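Zebrafish RNase5 (Danio rerio, PDB 3LJE) probably cleaves RNA as a member of the pancreatic ribonuclease family, in a zebrafish subfamily related to the angiogenins. Local coordinates at residues A[73-84]-A[100-111]. Sequence-based numbering, arbitrary orientation.
Sequences LFKSNQPFPVVT and GTSSTRYIVLGC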
loop_
_atom_site.group_PDB
_atom_site.type_symbol
_atom_site.label_atom_id
_atom_site.label_comp_id
_atom_site.label_asym_id
_atom_site.label_seq_id
_atom_site.Cartn_x
_atom_site.Cartn_y
_atom_site.Cartn_z
ATOM N N LEU A 73 5.064 -12.651 -7.560
ATOM C CA LEU A 73 4.567 -12.011 -6.341
ATOM C C LEU A 73 3.883 -13.026 -5.444
ATOM O O LEU A 73 3.940 -14.271 -5.713
ATOM C CB LEU A 73 3.623 -10.929 -6.809
ATOM C CG LEU A 73 4.294 -9.926 -7.835
ATOM C CD1 LEU A 73 3.230 -8.852 -8.322
ATOM C CD2 LEU A 73 5.482 -9.247 -7.156
ATOM N N PHE A 74 3.126 -12.533 -4.424
ATOM C CA PHE A 74 2.519 -13.495 -3.459
ATOM C C PHE A 74 1.113 -12.991 -3.136
ATOM O O PHE A 74 0.948 -11.771 -2.779
ATOM C CB PHE A 74 3.372 -13.524 -2.206
ATOM C CG PHE A 74 4.695 -14.111 -2.447
ATOM C CD1 PHE A 74 4.826 -15.508 -2.455
ATOM C CD2 PHE A 74 5.759 -13.274 -2.859
ATOM C CE1 PHE A 74 6.074 -16.150 -2.887
ATOM C CE2 PHE A 74 7.024 -13.856 -3.318
ATOM C CZ PHE A 74 7.156 -15.326 -3.312
ATOM N N LYS A 75 0.114 -13.906 -3.244
ATOM C CA LYS A 75 -1.274 -13.452 -3.137
ATOM C C LYS A 75 -1.829 -13.980 -1.770
ATOM O O LYS A 75 -1.547 -15.101 -1.364
ATOM C CB LYS A 75 -2.092 -14.044 -4.292
ATOM C CG LYS A 75 -3.542 -13.629 -4.355
ATOM C CD LYS A 75 -4.098 -13.977 -5.772
ATOM C CE LYS A 75 -5.451 -13.347 -5.974
ATOM N NZ LYS A 75 -6.065 -13.739 -7.282
ATOM N N SER A 76 -2.607 -13.144 -1.079
ATOM C CA SER A 76 -3.190 -13.580 0.175
ATOM C C SER A 76 -4.121 -14.798 -0.133
ATOM O O SER A 76 -4.652 -14.888 -1.250
ATOM C CB SER A 76 -4.033 -12.424 0.801
ATOM O OG SER A 76 -5.036 -11.930 -0.056
ATOM N N ASN A 77 -4.351 -15.615 0.906
ATOM C CA ASN A 77 -5.216 -16.821 0.754
ATOM C C ASN A 77 -6.685 -16.425 1.126
ATOM O O ASN A 77 -7.619 -17.266 1.074
ATOM C CB ASN A 77 -4.690 -17.949 1.623
ATOM C CG ASN A 77 -4.719 -17.646 3.146
ATOM O OD1 ASN A 77 -5.393 -16.701 3.619
ATOM N ND2 ASN A 77 -4.018 -18.443 3.889
ATOM N N GLN A 78 -6.911 -15.137 1.368
ATOM C CA GLN A 78 -8.278 -14.643 1.745
ATOM C C GLN A 78 -8.336 -13.118 1.466
ATOM O O GLN A 78 -7.256 -12.456 1.415
ATOM C CB GLN A 78 -8.520 -14.800 3.288
ATOM C CG GLN A 78 -7.424 -14.142 4.167
ATOM C CD GLN A 78 -7.478 -14.633 5.600
ATOM O OE1 GLN A 78 -8.225 -14.060 6.407
ATOM N NE2 GLN A 78 -6.724 -15.695 5.930
ATOM N N PRO A 79 -9.519 -12.566 1.256
ATOM C CA PRO A 79 -9.635 -11.106 1.000
ATOM C C PRO A 79 -9.074 -10.308 2.196
ATOM O O PRO A 79 -8.996 -10.819 3.345
ATOM C CB PRO A 79 -11.181 -10.862 0.919
ATOM C CG PRO A 79 -11.766 -12.250 0.509
ATOM C CD PRO A 79 -10.872 -13.231 1.269
ATOM N N PHE A 80 -8.590 -9.125 1.891
ATOM C CA PHE A 80 -8.175 -8.216 2.984
ATOM C C PHE A 80 -9.004 -7.020 2.765
ATOM O O PHE A 80 -9.410 -6.687 1.641
ATOM C CB PHE A 80 -6.661 -7.737 2.884
ATOM C CG PHE A 80 -5.722 -8.603 3.620
ATOM C CD1 PHE A 80 -5.496 -9.980 3.253
ATOM C CD2 PHE A 80 -4.992 -8.098 4.711
ATOM C CE1 PHE A 80 -4.586 -10.725 3.930
ATOM C CE2 PHE A 80 -4.100 -8.877 5.357
ATOM C CZ PHE A 80 -3.864 -10.197 4.984
ATOM N N PRO A 81 -9.292 -6.289 3.870
ATOM C CA PRO A 81 -9.996 -5.028 3.743
ATOM C C PRO A 81 -9.065 -3.959 3.234
ATOM O O PRO A 81 -7.963 -3.789 3.758
ATOM C CB PRO A 81 -10.464 -4.702 5.155
ATOM C CG PRO A 81 -9.414 -5.313 6.038
ATOM C CD PRO A 81 -8.638 -6.287 5.190
ATOM N N VAL A 82 -9.472 -3.186 2.262
ATOM C CA VAL A 82 -8.622 -2.114 1.758
ATOM C C VAL A 82 -9.401 -0.859 1.453
ATOM O O VAL A 82 -10.599 -0.899 1.189
ATOM C CB VAL A 82 -7.846 -2.468 0.418
ATOM C CG1 VAL A 82 -6.969 -3.826 0.648
ATOM C CG2 VAL A 82 -8.869 -2.602 -0.814
ATOM N N VAL A 83 -8.681 0.272 1.475
ATOM C CA VAL A 83 -9.256 1.528 1.008
ATOM C C VAL A 83 -8.354 1.999 -0.110
ATOM O O VAL A 83 -7.122 2.176 0.111
ATOM C CB VAL A 83 -9.285 2.627 2.118
ATOM C CG1 VAL A 83 -9.436 4.072 1.392
ATOM C CG2 VAL A 83 -10.378 2.278 3.112
ATOM N N THR A 84 -8.905 2.138 -1.310
ATOM C CA THR A 84 -8.149 2.649 -2.453
ATOM C C THR A 84 -8.406 4.120 -2.724
ATOM O O THR A 84 -9.604 4.548 -2.851
ATOM C CB THR A 84 -8.475 1.843 -3.730
ATOM O OG1 THR A 84 -8.087 0.476 -3.483
ATOM C CG2 THR A 84 -7.682 2.383 -4.904
ATOM N N GLY A 100 -12.125 8.059 -2.382
ATOM C CA GLY A 100 -11.730 6.781 -1.801
ATOM C C GLY A 100 -12.833 5.715 -1.956
ATOM O O GLY A 100 -14.019 6.062 -1.953
ATOM N N THR A 101 -12.446 4.452 -2.103
ATOM C CA THR A 101 -13.398 3.350 -2.173
ATOM C C THR A 101 -12.943 2.255 -1.225
ATOM O O THR A 101 -11.746 1.936 -1.163
ATOM C CB THR A 101 -13.404 2.745 -3.573
ATOM O OG1 THR A 101 -13.818 3.731 -4.503
ATOM C CG2 THR A 101 -14.400 1.558 -3.620
ATOM N N SER A 102 -13.824 1.733 -0.393
ATOM C CA SER A 102 -13.312 0.683 0.450
ATOM C C SER A 102 -13.845 -0.621 -0.183
ATOM O O SER A 102 -15.003 -0.675 -0.689
ATOM C CB SER A 102 -13.789 0.840 1.880
ATOM O OG SER A 102 -15.011 0.178 2.082
ATOM N N SER A 103 -12.991 -1.630 -0.224
ATOM C CA SER A 103 -13.482 -2.838 -0.800
ATOM C C SER A 103 -12.719 -3.951 -0.226
ATOM O O SER A 103 -11.854 -3.760 0.672
ATOM C CB SER A 103 -13.319 -2.832 -2.308
ATOM O OG SER A 103 -11.944 -2.937 -2.528
ATOM N N THR A 104 -13.023 -5.166 -0.669
ATOM C CA THR A 104 -12.272 -6.246 -0.122
ATOM C C THR A 104 -11.715 -7.024 -1.337
ATOM O O THR A 104 -12.401 -7.220 -2.319
ATOM C CB THR A 104 -13.162 -7.149 0.808
ATOM O OG1 THR A 104 -14.136 -7.872 0.033
ATOM C CG2 THR A 104 -13.971 -6.274 1.806
ATOM N N ARG A 105 -10.500 -7.462 -1.226
ATOM C CA ARG A 105 -9.890 -8.149 -2.300
ATOM C C ARG A 105 -8.702 -8.932 -1.861
ATOM O O ARG A 105 -8.117 -8.709 -0.815
ATOM C CB ARG A 105 -9.467 -7.106 -3.355
ATOM C CG ARG A 105 -8.511 -6.076 -2.876
ATOM C CD ARG A 105 -8.163 -5.029 -4.018
ATOM N NE ARG A 105 -7.453 -5.742 -5.115
ATOM C CZ ARG A 105 -6.143 -5.651 -5.434
ATOM N NH1 ARG A 105 -5.342 -4.833 -4.748
ATOM N NH2 ARG A 105 -5.632 -6.361 -6.463
ATOM N N TYR A 106 -8.317 -9.905 -2.708
ATOM C CA TYR A 106 -7.129 -10.672 -2.475
ATOM C C TYR A 106 -5.961 -9.713 -2.816
ATOM O O TYR A 106 -5.896 -9.236 -3.964
ATOM C CB TYR A 106 -7.097 -11.926 -3.429
ATOM C CG TYR A 106 -8.123 -12.946 -2.926
ATOM C CD1 TYR A 106 -7.792 -13.868 -2.021
ATOM C CD2 TYR A 106 -9.475 -12.872 -3.373
ATOM C CE1 TYR A 106 -8.739 -14.770 -1.488
ATOM C CE2 TYR A 106 -10.468 -13.776 -2.864
ATOM C CZ TYR A 106 -10.067 -14.719 -1.931
ATOM O OH TYR A 106 -10.963 -15.669 -1.501
ATOM N N ILE A 107 -5.039 -9.490 -1.902
ATOM C CA ILE A 107 -3.987 -8.556 -2.148
ATOM C C ILE A 107 -2.772 -9.350 -2.669
ATOM O O ILE A 107 -2.532 -10.474 -2.231
ATOM C CB ILE A 107 -3.627 -7.759 -0.888
ATOM C CG1 ILE A 107 -3.261 -8.706 0.305
ATOM C CG2 ILE A 107 -4.831 -6.833 -0.528
ATOM C CD1 ILE A 107 -2.670 -8.005 1.537
ATOM N N VAL A 108 -2.013 -8.672 -3.534
ATOM C CA VAL A 108 -0.831 -9.268 -4.161
ATOM C C VAL A 108 0.350 -8.372 -3.795
ATOM O O VAL A 108 0.317 -7.183 -4.101
ATOM C CB VAL A 108 -1.037 -9.281 -5.666
ATOM C CG1 VAL A 108 0.272 -9.891 -6.313
ATOM C CG2 VAL A 108 -2.306 -10.183 -5.985
ATOM N N LEU A 109 1.358 -8.982 -3.197
ATOM C CA LEU A 109 2.546 -8.271 -2.720
ATOM C C LEU A 109 3.846 -8.768 -3.321
ATOM O O LEU A 109 3.924 -9.950 -3.690
ATOM C CB LEU A 109 2.678 -8.522 -1.232
ATOM C CG LEU A 109 1.433 -8.215 -0.326
ATOM C CD1 LEU A 109 1.811 -8.488 1.200
ATOM C CD2 LEU A 109 0.893 -6.801 -0.631
ATOM N N GLY A 110 4.822 -7.875 -3.434
ATOM C CA GLY A 110 6.203 -8.275 -3.747
ATOM C C GLY A 110 6.755 -8.494 -2.361
ATOM O O GLY A 110 6.419 -7.743 -1.379
ATOM N N CYS A 111 7.585 -9.531 -2.206
ATOM C CA CYS A 111 8.180 -9.901 -0.933
ATOM C C CYS A 111 9.681 -10.134 -1.121
ATOM O O CYS A 111 10.113 -10.578 -2.190
ATOM C CB CYS A 111 7.603 -11.232 -0.449
ATOM S SG CYS A 111 5.784 -11.215 -0.210
HETATM O O HOH W 1 -10.323 -17.402 0.562
HETATM O O HOH W 2 -10.738 -0.400 -3.134
#
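F80 to T84 pair with R105 to T101, and F74 and K75 with L109 and V108, so that the long strand 97-112 serves two antiparallel partners in turn, as in the bent sheet of the pancreatic ribonuclease fold. Between the two pairings the register slips by two residues; at such a break a side chain can take over a bond that the backbone no longer makes, and here S76 does so. With chi1 at 56°, its OG sits between its own N and carbonyl carbon, where it accepts the N-H of I107 (OG to I107 N 3.1 Å) and donates to Q78 O at 2.7 Å. The S76 backbone N meanwhile gives a hydrogen bond to I107 O, so I107 is gripped through both its N-H and its carbonyl. An alanine here would probably leave the I107 N-H and Q78 O without the hydroxyl that joins them, and the loop at 77-79 less firmly tied to the strand. The I107 side chain reaches across to F80: its CD1 lies over the centre of the ring, 3.8 Å from the centroid and 12° off the normal, while CG2 meets V82 CG1 at 3.9 Å. I52 of strand 48-52 also touches both F80 and I107, and R58 makes a cation-pi contact with F80. Y106 lies alongside P79, the two side chains pointing the same way; P79 CD comes 3.6 Å from Y106 CZ, and its CG makes an off-centre CH-pi contact with the ring. The extended K75 chain brings CE to Y106 CB. Where the strands continue, C111, disulfide-bonded to C63, sets SG obliquely against the F74 ring, 3.4 Å from CD2. At the T84 end of the pairing one water joins T84 OG1, T101 O and S103 OG, and T84 OG1 also hydrogen-bonds T50 OG1. A second water links the Y106 hydroxyl to N77 O, 2.8 Å from each oxygen.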